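Local coordinates for protein extracellular ligand-binding receptor (Desulfohalobium retbaense DSM 5692, PDB 5ERE) that probably acts as an extracellular solute sensor in signalling, binding 2-oxo-4-methylpentanoic acid, cytosine and calcium, at residues L81-D86 against R99-H104; V90-A95 against Y260-T265; S267-Q272 against K278-W283; G286-F289 against G294-T297. All blocks are in the same frame, centred on the assembly; numbering follows the deposited sequence.

Contact 1. Residues L81-D86 against R99-H104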
loop_
_atom_site.group_PDB
_atom_site.type_symbol
_atom_site.label_atom_id
_atom_site.label_comp_id
_atom_site.label_asym_id
_atom_site.label_seq_id
_atom_site.Cartn_x
_atom_site.Cartn_y
_atom_site.Cartn_z
ATOM N N LEU A 81 -7.511 3.861 29.234
ATOM C CA LEU A 81 -8.233 3.405 30.411
ATOM C C LEU A 81 -7.957 1.935 30.693
ATOM O O LEU A 81 -7.680 1.568 31.827
ATOM C CB LEU A 81 -9.739 3.637 30.230
ATOM C CG LEU A 81 -10.103 5.095 29.954
ATOM C CD1 LEU A 81 -11.621 5.299 29.771
ATOM C CD2 LEU A 81 -9.617 5.954 31.080
ATOM N N ALA A 82 -8.035 1.096 29.665
ATOM C CA ALA A 82 -7.709 -0.311 29.837
ATOM C C ALA A 82 -6.271 -0.453 30.305
ATOM O O ALA A 82 -5.969 -1.310 31.134
ATOM C CB ALA A 82 -7.924 -1.076 28.545
ATOM N N ALA A 83 -5.386 0.382 29.765
ATOM C CA ALA A 83 -3.975 0.312 30.121
ATOM C C ALA A 83 -3.793 0.581 31.614
ATOM O O ALA A 83 -3.163 -0.209 32.297
ATOM C CB ALA A 83 -3.166 1.292 29.302
ATOM N N GLU A 84 -4.374 1.678 32.101
ATOM C CA GLU A 84 -4.300 2.078 33.512
ATOM C C GLU A 84 -4.864 1.015 34.456
ATOM O O GLU A 84 -4.336 0.814 35.546
ATOM C CB GLU A 84 -5.038 3.420 33.710
ATOM C CG GLU A 84 -5.586 3.722 35.112
ATOM C CD GLU A 84 -4.505 3.934 36.160
ATOM O OE1 GLU A 84 -3.305 3.850 35.821
ATOM O OE2 GLU A 84 -4.858 4.194 37.329
ATOM N N LYS A 85 -5.933 0.339 34.047
ATOM C CA LYS A 85 -6.536 -0.691 34.893
ATOM C C LYS A 85 -5.930 -2.064 34.637
ATOM O O LYS A 85 -6.360 -3.058 35.220
ATOM C CB LYS A 85 -8.047 -0.739 34.674
ATOM C CG LYS A 85 -8.740 0.572 35.001
ATOM C CD LYS A 85 -10.255 0.434 35.010
ATOM C CE LYS A 85 -10.924 1.754 35.404
ATOM N NZ LYS A 85 -10.720 2.079 36.843
ATOM N N ASP A 86 -4.934 -2.094 33.758
ATOM C CA ASP A 86 -4.258 -3.320 33.343
ATOM C C ASP A 86 -5.226 -4.423 32.898
ATOM O O ASP A 86 -5.213 -5.548 33.411
ATOM C CB ASP A 86 -3.355 -3.816 34.473
ATOM C CG ASP A 86 -2.111 -4.522 33.953
ATOM O OD1 ASP A 86 -1.583 -4.119 32.880
ATOM O OD2 ASP A 86 -1.666 -5.483 34.621
ATOM N N ARG A 99 -2.634 5.495 19.572
ATOM C CA ARG A 99 -1.852 4.828 20.630
ATOM C C ARG A 99 -0.980 5.783 21.443
ATOM O O ARG A 99 -0.265 6.603 20.882
ATOM C CB ARG A 99 -0.926 3.758 20.033
ATOM C CG ARG A 99 -1.592 2.675 19.184
ATOM C CD ARG A 99 -0.535 1.774 18.513
ATOM N NE ARG A 99 -1.109 0.536 17.987
ATOM C CZ ARG A 99 -1.568 -0.439 18.762
ATOM N NH1 ARG A 99 -1.510 -0.297 20.089
ATOM N NH2 ARG A 99 -2.096 -1.546 18.221
ATOM N N THR A 100 -1.009 5.630 22.761
ATOM C CA THR A 100 -0.217 6.442 23.685
ATOM C C THR A 100 0.521 5.576 24.703
ATOM O O THR A 100 1.490 6.006 25.297
ATOM C CB THR A 100 -1.098 7.450 24.448
ATOM O OG1 THR A 100 -1.965 6.769 25.361
ATOM C CG2 THR A 100 -1.935 8.228 23.493
ATOM N N GLU A 101 0.037 4.355 24.894
ATOM C CA GLU A 101 0.594 3.436 25.862
ATOM C C GLU A 101 1.223 2.271 25.131
ATOM O O GLU A 101 0.530 1.379 24.657
ATOM C CB GLU A 101 -0.492 2.964 26.822
ATOM C CG GLU A 101 -1.235 4.108 27.463
ATOM C CD GLU A 101 -0.281 5.129 28.021
ATOM O OE1 GLU A 101 0.564 4.740 28.851
ATOM O OE2 GLU A 101 -0.353 6.300 27.600
ATOM N N PRO A 102 2.546 2.284 25.004
ATOM C CA PRO A 102 3.115 1.194 24.224
ATOM C C PRO A 102 2.905 -0.165 24.925
ATOM O O PRO A 102 2.873 -0.259 26.146
ATOM C CB PRO A 102 4.597 1.581 24.119
ATOM C CG PRO A 102 4.656 3.027 24.438
ATOM C CD PRO A 102 3.562 3.277 25.396
ATOM N N GLY A 103 2.688 -1.201 24.126
ATOM C CA GLY A 103 2.425 -2.524 24.660
ATOM C C GLY A 103 0.996 -2.732 25.116
ATOM O O GLY A 103 0.705 -3.673 25.844
ATOM N N HIS A 104 0.089 -1.862 24.689
ATOM C CA HIS A 104 -1.307 -1.976 25.103
ATOM C C HIS A 104 -2.154 -1.815 23.885
ATOM O O HIS A 104 -1.842 -0.995 22.987
ATOM C CB HIS A 104 -1.688 -0.948 26.178
ATOM C CG HIS A 104 -1.002 -1.178 27.498
ATOM N ND1 HIS A 104 -1.596 -1.869 28.533
ATOM C CD2 HIS A 104 0.229 -0.828 27.933
ATOM C CE1 HIS A 104 -0.756 -1.932 29.553
ATOM N NE2 HIS A 104 0.355 -1.306 29.217
#
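His-104 holds its CG beside its own backbone N and anti to the carbonyl carbon (chi1 -67°), a setting from which the second torsion turns the imidazole broadside to Ala-83. The pair joins the C-terminal turn of helix 72-84 to the loop ahead of strand 106-107, in the lobe of the periplasmic-binding fold built on a parallel sheet. The Ala-83 methyl lies over one ring face as a CH-pi contact, with CB 3.8 Å from the centroid of the His-104 ring and 22° off its normal. It is displaced toward the rim, where Ala-83 CB comes within 3.6 Å of His-104 ND1. Alanine suits this place because its short methyl lets a flat ring rest close to the helix. Glu-101 flanks the same methyl with its aliphatic part, CG standing 3.9 Å from Ala-83 CB. The Glu-101 chain then bends at chi2, and its OE2 accepts Thr-100 OG1 at 2.8 Å through the anti lone pair, away from the other carboxylate oxygen.

Glu-101 to His-104 forms a type II beta turn, and Gly-103 fits it because its positive phi favours glycine. The backbone amides of Thr-100 and Glu-101 both bind the ring nitrogen NE2 of His-79, tying the loop back to the same helix. Asp-86 ends the helix in a Schellman motif with positive phi, its backbone N 3.0 Å from Ala-83 O. The Asp-86 carboxylate, turned 59° from the ring plane, might polarise the imidazole slightly; its OD1 stops 4.1 Å from His-104 CE1, at the ring edge and near its plane.

Contact 2. Residues V90-A95 against Y260-T265. With COI (2-oxo-4-methylpentanoic acid), chain B; EDO (1,2-ethanediol), chain G.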
loop_
_atom_site.group_PDB
_atom_site.type_symbol
_atom_site.label_atom_id
_atom_site.label_comp_id
_atom_site.label_asym_id
_atom_site.label_seq_id
_atom_site.Cartn_x
_atom_site.Cartn_y
_atom_site.Cartn_z
ATOM N N VAL A 90 -8.504 -5.290 22.952
ATOM C CA VAL A 90 -8.448 -5.540 21.525
ATOM C C VAL A 90 -9.358 -4.522 20.800
ATOM O O VAL A 90 -10.476 -4.289 21.216
ATOM C CB VAL A 90 -8.894 -6.962 21.145
ATOM C CG1 VAL A 90 -8.757 -7.149 19.661
ATOM C CG2 VAL A 90 -8.028 -7.993 21.899
ATOM N N ALA A 91 -8.845 -3.906 19.750
ATOM C CA ALA A 91 -9.646 -2.983 18.921
ATOM C C ALA A 91 -9.962 -3.647 17.596
ATOM O O ALA A 91 -9.058 -4.105 16.879
ATOM C CB ALA A 91 -8.915 -1.713 18.706
ATOM N N ILE A 92 -11.250 -3.688 17.282
ATOM C CA ILE A 92 -11.724 -4.170 15.996
ATOM C C ILE A 92 -12.513 -3.005 15.344
ATOM O O ILE A 92 -12.900 -2.044 16.033
ATOM C CB ILE A 92 -12.575 -5.426 16.172
ATOM C CG1 ILE A 92 -13.800 -5.161 17.053
ATOM C CG2 ILE A 92 -11.701 -6.561 16.830
ATOM C CD1 ILE A 92 -14.869 -6.270 16.971
ATOM N N GLY A 93 -12.734 -3.082 14.036
ATOM C CA GLY A 93 -13.383 -1.976 13.317
ATOM C C GLY A 93 -12.814 -0.625 13.745
ATOM O O GLY A 93 -13.548 0.324 14.081
ATOM N N SER A 94 -11.493 -0.529 13.755
ATOM C CA SER A 94 -10.823 0.624 14.359
ATOM C C SER A 94 -9.639 1.138 13.541
ATOM O O SER A 94 -8.516 1.148 14.046
ATOM C CB SER A 94 -10.315 0.274 15.765
ATOM O OG SER A 94 -11.353 0.031 16.700
ATOM N N ALA A 95 -9.850 1.591 12.301
ATOM C CA ALA A 95 -8.700 2.112 11.521
ATOM C C ALA A 95 -8.009 3.394 12.083
ATOM O O ALA A 95 -6.851 3.655 11.761
ATOM C CB ALA A 95 -9.112 2.378 10.123
ATOM N N TYR A 260 -14.670 -12.762 13.712
ATOM C CA TYR A 260 -14.471 -14.192 13.746
ATOM C C TYR A 260 -12.990 -14.540 13.997
ATOM O O TYR A 260 -12.690 -15.434 14.801
ATOM C CB TYR A 260 -14.956 -14.861 12.429
ATOM C CG TYR A 260 -14.699 -16.339 12.383
ATOM C CD1 TYR A 260 -15.609 -17.231 12.935
ATOM C CD2 TYR A 260 -13.538 -16.855 11.794
ATOM C CE1 TYR A 260 -15.373 -18.625 12.913
ATOM C CE2 TYR A 260 -13.296 -18.241 11.769
ATOM C CZ TYR A 260 -14.218 -19.109 12.322
ATOM O OH TYR A 260 -13.998 -20.473 12.282
ATOM N N ASP A 261 -12.056 -13.880 13.309
ATOM C CA ASP A 261 -10.636 -14.170 13.558
ATOM C C ASP A 261 -10.171 -13.741 14.949
ATOM O O ASP A 261 -9.290 -14.394 15.553
ATOM C CB ASP A 261 -9.721 -13.529 12.525
ATOM C CG ASP A 261 -9.696 -14.276 11.208
ATOM O OD1 ASP A 261 -10.415 -15.292 11.078
ATOM O OD2 ASP A 261 -8.953 -13.832 10.299
ATOM N N LEU A 262 -10.743 -12.678 15.476
ATOM C CA LEU A 262 -10.461 -12.320 16.852
ATOM C C LEU A 262 -10.866 -13.434 17.806
ATOM O O LEU A 262 -10.103 -13.775 18.704
ATOM C CB LEU A 262 -11.191 -11.058 17.256
ATOM C CG LEU A 262 -11.209 -10.870 18.783
ATOM C CD1 LEU A 262 -9.795 -10.704 19.261
ATOM C CD2 LEU A 262 -11.997 -9.669 19.108
ATOM N N CYS A 263 -12.082 -13.970 17.657
ATOM C CA CYS A 263 -12.516 -15.042 18.583
ATOM C C CYS A 263 -11.686 -16.269 18.448
ATOM O O CYS A 263 -11.368 -16.905 19.454
ATOM C CB CYS A 263 -13.985 -15.417 18.414
ATOM S SG CYS A 263 -15.041 -14.040 18.724
ATOM N N THR A 264 -11.341 -16.629 17.220
ATOM C CA THR A 264 -10.561 -17.851 16.978
ATOM C C THR A 264 -9.217 -17.786 17.697
ATOM O O THR A 264 -8.806 -18.713 18.398
ATOM C CB THR A 264 -10.346 -18.046 15.450
ATOM O OG1 THR A 264 -11.602 -18.407 14.864
ATOM C CG2 THR A 264 -9.308 -19.101 15.148
ATOM N N THR A 265 -8.534 -16.663 17.525
ATOM C CA THR A 265 -7.179 -16.555 18.016
ATOM C C THR A 265 -7.168 -16.283 19.520
ATOM O O THR A 265 -6.315 -16.812 20.215
ATOM C CB THR A 265 -6.410 -15.484 17.242
ATOM O OG1 THR A 265 -7.058 -14.210 17.385
ATOM C CG2 THR A 265 -6.346 -15.903 15.770
HETATM C C1 COI B . -13.522 2.420 12.075
HETATM O O1 COI B . -13.567 3.227 13.041
HETATM O O2 COI B . -12.448 2.134 11.491
HETATM C C2 COI B . -14.785 1.743 11.664
HETATM O O3 COI B . -14.791 0.983 10.714
HETATM C C3 COI B . -15.995 2.040 12.517
HETATM C C4 COI B . -17.216 1.455 11.900
HETATM C C5 COI B . -18.223 1.242 13.010
HETATM C C6 COI B . -17.664 2.472 10.860
HETATM C C1 EDO G . -2.994 5.010 11.699
HETATM O O1 EDO G . -3.317 5.572 10.420
HETATM C C2 EDO G . -4.119 5.389 12.640
HETATM O O2 EDO G . -4.498 4.260 13.433
#
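The carbonyl O of Ile-92, whose side chain packs on Leu-262, accepts Ser-94 OG at 2.7 Å, the hydroxyl reaching it from well above the carbonyl plane. This bond spans the turn at the end of strand 88-92, in the parallel sheet of the ligand-binding lobe, where helix 254-271 covers one face. Leu-262 is the helix residue that meets the strand, and its two methyls divide the work. Leu-262 CD1 lies 3.7 Å from Val-90 CG1, the two side chains sliding past each other in opposite directions. Leu-262 CD2 lies 3.9 Å from Ile-92 CG2, and here the side chains cross at about a right angle. The anti placement of Leu-262 CG relative to its backbone N (chi1 165°) carries the fork out to the sheet. Branched aliphatic side chains suit this buried layer, which Val-68 of the neighbouring strand and Leu-108 extend.

Beyond Ile-92 the strand gives way to pocket residues. Gly-93 turns with positive phi, which favours glycine, and its N is hydrogen-bonded to Glu-258 on the same helix. The strand packed on the helix leads straight on into a ligand-binding loop, whose amide Ala-95 N donates to carboxylate oxygen O2 of 2-oxo-4-methylpentanoic acid at 2.8 Å and 159°.

Contact 3. Residues S267-Q272 against K278-W283. With CA (calcium ion), chain E.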
loop_
_atom_site.group_PDB
_atom_site.type_symbol
_atom_site.label_atom_id
_atom_site.label_comp_id
_atom_site.label_asym_id
_atom_site.label_seq_id
_atom_site.Cartn_x
_atom_site.Cartn_y
_atom_site.Cartn_z
ATOM N N SER A 267 -9.460 -17.285 21.675
ATOM C CA SER A 267 -9.805 -18.579 22.239
ATOM C C SER A 267 -8.561 -19.425 22.435
ATOM O O SER A 267 -8.386 -20.041 23.488
ATOM C CB SER A 267 -10.766 -19.352 21.343
ATOM O OG SER A 267 -12.087 -18.935 21.535
ATOM N N ARG A 268 -7.713 -19.466 21.406
ATOM C CA ARG A 268 -6.515 -20.301 21.443
ATOM C C ARG A 268 -5.588 -19.716 22.509
ATOM O O ARG A 268 -5.038 -20.470 23.300
ATOM C CB ARG A 268 -5.816 -20.381 20.065
ATOM C CG ARG A 268 -6.496 -21.280 18.991
ATOM C CD ARG A 268 -6.330 -20.770 17.507
ATOM N NE ARG A 268 -4.941 -20.438 17.174
ATOM C CZ ARG A 268 -4.539 -19.708 16.131
ATOM N NH1 ARG A 268 -5.407 -19.216 15.256
ATOM N NH2 ARG A 268 -3.232 -19.493 15.966
ATOM N N ALA A 269 -5.456 -18.379 22.569
ATOM C CA ALA A 269 -4.623 -17.750 23.611
ATOM C C ALA A 269 -5.102 -18.083 25.025
ATOM O O ALA A 269 -4.295 -18.345 25.897
ATOM C CB ALA A 269 -4.569 -16.199 23.433
ATOM N N LEU A 270 -6.406 -18.073 25.272
ATOM C CA LEU A 270 -6.870 -18.264 26.640
ATOM C C LEU A 270 -6.761 -19.753 27.052
ATOM O O LEU A 270 -6.501 -20.043 28.220
ATOM C CB LEU A 270 -8.288 -17.704 26.802
ATOM C CG LEU A 270 -8.383 -16.163 26.643
ATOM C CD1 LEU A 270 -9.824 -15.636 26.647
ATOM C CD2 LEU A 270 -7.624 -15.504 27.755
ATOM N N GLU A 271 -6.864 -20.676 26.089
ATOM C CA GLU A 271 -6.573 -22.104 26.321
ATOM C C GLU A 271 -5.132 -22.387 26.766
ATOM O O GLU A 271 -4.893 -23.156 27.695
ATOM C CB GLU A 271 -6.824 -22.912 25.055
ATOM C CG GLU A 271 -8.260 -23.310 24.834
ATOM C CD GLU A 271 -8.402 -24.259 23.650
ATOM O OE1 GLU A 271 -7.663 -24.079 22.649
ATOM O OE2 GLU A 271 -9.234 -25.194 23.731
ATOM N N GLN A 272 -4.183 -21.781 26.052
ATOM C CA GLN A 272 -2.755 -21.910 26.330
ATOM C C GLN A 272 -2.276 -21.177 27.598
ATOM O O GLN A 272 -1.072 -20.963 27.773
ATOM C CB GLN A 272 -1.956 -21.398 25.126
ATOM C CG GLN A 272 -1.919 -22.349 23.946
ATOM C CD GLN A 272 -1.086 -23.587 24.242
ATOM O OE1 GLN A 272 0.146 -23.539 24.236
ATOM N NE2 GLN A 272 -1.759 -24.694 24.520
ATOM N N LYS A 278 0.170 -8.605 29.438
ATOM C CA LYS A 278 1.435 -8.755 28.757
ATOM C C LYS A 278 1.470 -10.051 27.955
ATOM O O LYS A 278 2.010 -10.095 26.860
ATOM C CB LYS A 278 2.597 -8.750 29.756
ATOM C CG LYS A 278 3.020 -7.364 30.221
ATOM C CD LYS A 278 4.497 -7.313 30.671
ATOM C CE LYS A 278 5.468 -7.381 29.479
ATOM N NZ LYS A 278 6.818 -6.813 29.806
ATOM N N ALA A 279 0.949 -11.124 28.519
ATOM C CA ALA A 279 1.030 -12.414 27.833
ATOM C C ALA A 279 0.081 -12.398 26.625
ATOM O O ALA A 279 0.375 -12.948 25.562
ATOM C CB ALA A 279 0.690 -13.549 28.777
ATOM N N LEU A 280 -1.061 -11.764 26.803
ATOM C CA LEU A 280 -2.058 -11.718 25.744
ATOM C C LEU A 280 -1.567 -10.842 24.600
ATOM O O LEU A 280 -1.746 -11.188 23.437
ATOM C CB LEU A 280 -3.392 -11.241 26.301
ATOM C CG LEU A 280 -4.132 -12.355 27.017
ATOM C CD1 LEU A 280 -5.270 -11.826 27.821
ATOM C CD2 LEU A 280 -4.621 -13.398 26.050
ATOM N N PHE A 281 -0.942 -9.713 24.928
ATOM C CA PHE A 281 -0.340 -8.851 23.916
ATOM C C PHE A 281 0.765 -9.610 23.145
ATOM O O PHE A 281 0.776 -9.617 21.906
ATOM C CB PHE A 281 0.190 -7.567 24.578
ATOM C CG PHE A 281 0.597 -6.478 23.614
ATOM C CD1 PHE A 281 1.826 -6.513 22.984
ATOM C CD2 PHE A 281 -0.239 -5.387 23.383
ATOM C CE1 PHE A 281 2.203 -5.516 22.118
ATOM C CE2 PHE A 281 0.132 -4.381 22.515
ATOM C CZ PHE A 281 1.344 -4.436 21.876
ATOM N N GLU A 282 1.652 -10.296 23.860
ATOM C CA GLU A 282 2.739 -11.022 23.208
ATOM C C GLU A 282 2.231 -12.181 22.321
ATOM O O GLU A 282 2.865 -12.576 21.325
ATOM C CB GLU A 282 3.738 -11.566 24.261
ATOM C CG GLU A 282 4.891 -12.351 23.629
ATOM C CD GLU A 282 5.743 -11.506 22.688
ATOM O OE1 GLU A 282 6.274 -10.483 23.183
ATOM O OE2 GLU A 282 5.852 -11.825 21.465
ATOM N N TRP A 283 1.103 -12.744 22.700
ATOM C CA TRP A 283 0.463 -13.747 21.867
ATOM C C TRP A 283 0.299 -13.258 20.440
ATOM O O TRP A 283 0.457 -14.018 19.470
ATOM C CB TRP A 283 -0.905 -14.088 22.439
ATOM C CG TRP A 283 -1.584 -15.123 21.676
ATOM C CD1 TRP A 283 -2.447 -14.947 20.634
ATOM C CD2 TRP A 283 -1.440 -16.535 21.860
ATOM N NE1 TRP A 283 -2.864 -16.167 20.162
ATOM C CE2 TRP A 283 -2.258 -17.159 20.890
ATOM C CE3 TRP A 283 -0.706 -17.329 22.745
ATOM C CZ2 TRP A 283 -2.369 -18.524 20.799
ATOM C CZ3 TRP A 283 -0.820 -18.702 22.653
ATOM C CH2 TRP A 283 -1.640 -19.281 21.677
HETATM CA CA CA E . 4.530 -12.906 19.847
#
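Two consecutive helices, 254-271 and 277-284, joined by a short loop, pack on each other beside the calcium site. The Trp-283 indole lies against the side of the first helix, with Ala-269 CB centred over its five-membered ring, 3.4 Å from the centroid and only 6° off the normal, a CH-pi contact. Any larger residue at Ala-269 would probably hold the indole off the helix. Trp-283 CG stands anti to the backbone N (chi1 -178°), which extends the ring across toward the first helix.

The two helix segments, part of the periplasmic-binding fold, run at 133°. Gln-272, just past the end of the first helix, meets the six-membered end of the indole, its CG 3.8 Å from Trp-283 CH2. Inward, Leu-280 CD2 touches Ala-269 CB at 3.8 Å, and the Leu-280 side chain crosses that of Leu-270 at about a right angle, continuing the buried apolar seam. A serine in place of Trp-283 would probably open a gap above the Ala-269 methyl and leave the Gln-272 alkyl chain without its aromatic support.

Next to Trp-283, Glu-282, which takes no part in the packing, holds calcium twice, through its backbone O at 2.2 Å and its carboxylate OE2 at 2.4 Å; Ala-285 and Asn-287 contribute further oxygens.

Contact 4. Residues G286-F289 against G294-T297. With CA (calcium ion), chain E.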
loop_
_atom_site.group_PDB
_atom_site.type_symbol
_atom_site.label_atom_id
_atom_site.label_comp_id
_atom_site.label_asym_id
_atom_site.label_seq_id
_atom_site.Cartn_x
_atom_site.Cartn_y
_atom_site.Cartn_z
ATOM N N GLY A 286 4.101 -9.555 16.809
ATOM C CA GLY A 286 5.100 -10.244 16.007
ATOM C C GLY A 286 4.618 -11.500 15.307
ATOM O O GLY A 286 5.378 -12.149 14.582
ATOM N N ASN A 287 3.361 -11.866 15.517
ATOM C CA ASN A 287 2.900 -13.158 15.041
ATOM C C ASN A 287 2.136 -13.033 13.760
ATOM O O ASN A 287 1.600 -11.974 13.425
ATOM C CB ASN A 287 2.020 -13.884 16.085
ATOM C CG ASN A 287 2.824 -14.477 17.197
ATOM O OD1 ASN A 287 3.435 -13.743 17.970
ATOM N ND2 ASN A 287 2.826 -15.821 17.297
ATOM N N THR A 288 2.092 -14.158 13.062
ATOM C CA THR A 288 1.342 -14.310 11.846
ATOM C C THR A 288 0.227 -15.310 12.114
ATOM O O THR A 288 0.452 -16.333 12.760
ATOM C CB THR A 288 2.258 -14.758 10.710
ATOM O OG1 THR A 288 3.233 -13.731 10.498
ATOM C CG2 THR A 288 1.445 -15.014 9.426
ATOM N N PHE A 289 -0.987 -14.960 11.706
ATOM C CA PHE A 289 -2.128 -15.879 11.764
ATOM C C PHE A 289 -2.824 -15.952 10.431
ATOM O O PHE A 289 -2.976 -14.931 9.737
ATOM C CB PHE A 289 -3.147 -15.420 12.797
ATOM C CG PHE A 289 -2.603 -15.315 14.187
ATOM C CD1 PHE A 289 -2.032 -14.142 14.632
ATOM C CD2 PHE A 289 -2.683 -16.400 15.052
ATOM C CE1 PHE A 289 -1.528 -14.038 15.918
ATOM C CE2 PHE A 289 -2.168 -16.313 16.357
ATOM C CZ PHE A 289 -1.598 -15.125 16.783
ATOM N N GLY A 294 -7.556 -13.941 5.933
ATOM C CA GLY A 294 -6.378 -14.277 5.162
ATOM C C GLY A 294 -5.173 -14.321 6.086
ATOM O O GLY A 294 -5.313 -14.563 7.272
ATOM N N LYS A 295 -3.996 -14.099 5.518
ATOM C CA LYS A 295 -2.758 -14.053 6.279
ATOM C C LYS A 295 -2.623 -12.687 6.938
ATOM O O LYS A 295 -2.541 -11.664 6.245
ATOM C CB LYS A 295 -1.570 -14.341 5.371
ATOM C CG LYS A 295 -0.245 -14.374 6.114
ATOM C CD LYS A 295 0.900 -14.726 5.181
ATOM C CE LYS A 295 2.221 -14.485 5.854
ATOM N NZ LYS A 295 3.254 -14.288 4.822
ATOM N N VAL A 296 -2.644 -12.694 8.272
ATOM C CA VAL A 296 -2.568 -11.499 9.100
ATOM C C VAL A 296 -1.255 -11.506 9.868
ATOM O O VAL A 296 -0.948 -12.487 10.524
ATOM C CB VAL A 296 -3.751 -11.406 10.119
ATOM C CG1 VAL A 296 -3.534 -10.152 11.069
ATOM C CG2 VAL A 296 -5.117 -11.359 9.394
ATOM N N THR A 297 -0.496 -10.411 9.793
ATOM C CA THR A 297 0.804 -10.300 10.480
ATOM C C THR A 297 0.740 -9.164 11.469
ATOM O O THR A 297 0.355 -8.055 11.094
ATOM C CB THR A 297 1.930 -10.047 9.490
ATOM O OG1 THR A 297 1.982 -11.133 8.563
ATOM C CG2 THR A 297 3.268 -9.912 10.196
HETATM CA CA CA E . 4.530 -12.906 19.847
#
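Phe-289 and Val-296 form the tight part of this beta hairpin, whose strands 288-291 and 296-298 run antiparallel. They are a hydrogen-bonded pair: Phe-289 N lies 2.7 Å from Val-296 O, and Val-296 N reaches Phe-289 O at the same length, the latter bond nearly straight at 170°. Their side chains share one face. The branched Val-296 suits a strand packed on Ala-304 and Tyr-306, whereas the Phe-289 ring meets Thr-265 and Arg-268 of helix 254-271.

The opposite face is looser and more open to solvent. There Thr-288 and Thr-297 make the non-hydrogen-bonded pair, with Thr-288 OG1 3.5 Å from Thr-297 OG1, a weak hydrogen bond. Both hydroxyls sit beside their own backbone N (chi1 about -60°), which turns them toward each other across the strands. An alanine at Thr-297 would probably deprive the Thr-288 hydroxyl of this weak partner and thin the cover over that face. The extended Lys-295 chain lies obliquely across Thr-288, its CE 3.7 Å from Thr-288 CG2, a use of lysine's aliphatic length on the exposed surface. In the backbone, Thr-288 CA makes a CA-H...O contact with Val-296 O at 3.2 Å.

Just before the strand, Asn-287 OD1 binds calcium at 2.3 Å. The paired short backbone bonds carry the register, the weak hydroxyl pair probably contributes little, and the metal ties the hairpin's entry to helix 277-284.

In the fold
Contact 2 is the buried one of the four, contacts 1 and 4 lie at the surface, and contact 3 is partly buried. Contacts 2 and 3 use successive parts of helix 254-271, the first against the parallel sheet of the lobe with aliphatic groups alone, the second against helix 277-284 with an indole over a methyl. Contact 4 differs in relying on backbone hydrogen bonds, yet its phenylalanine ring rests on the helix that contacts 2 and 3 share. Calcium joins contacts 3 and 4 through Glu-282 and Asn-287. Contact 1 adjoins contact 2 in sequence and meets contact 3 where Gly-103 and His-104 pack on Phe-281, at the lobe's periphery.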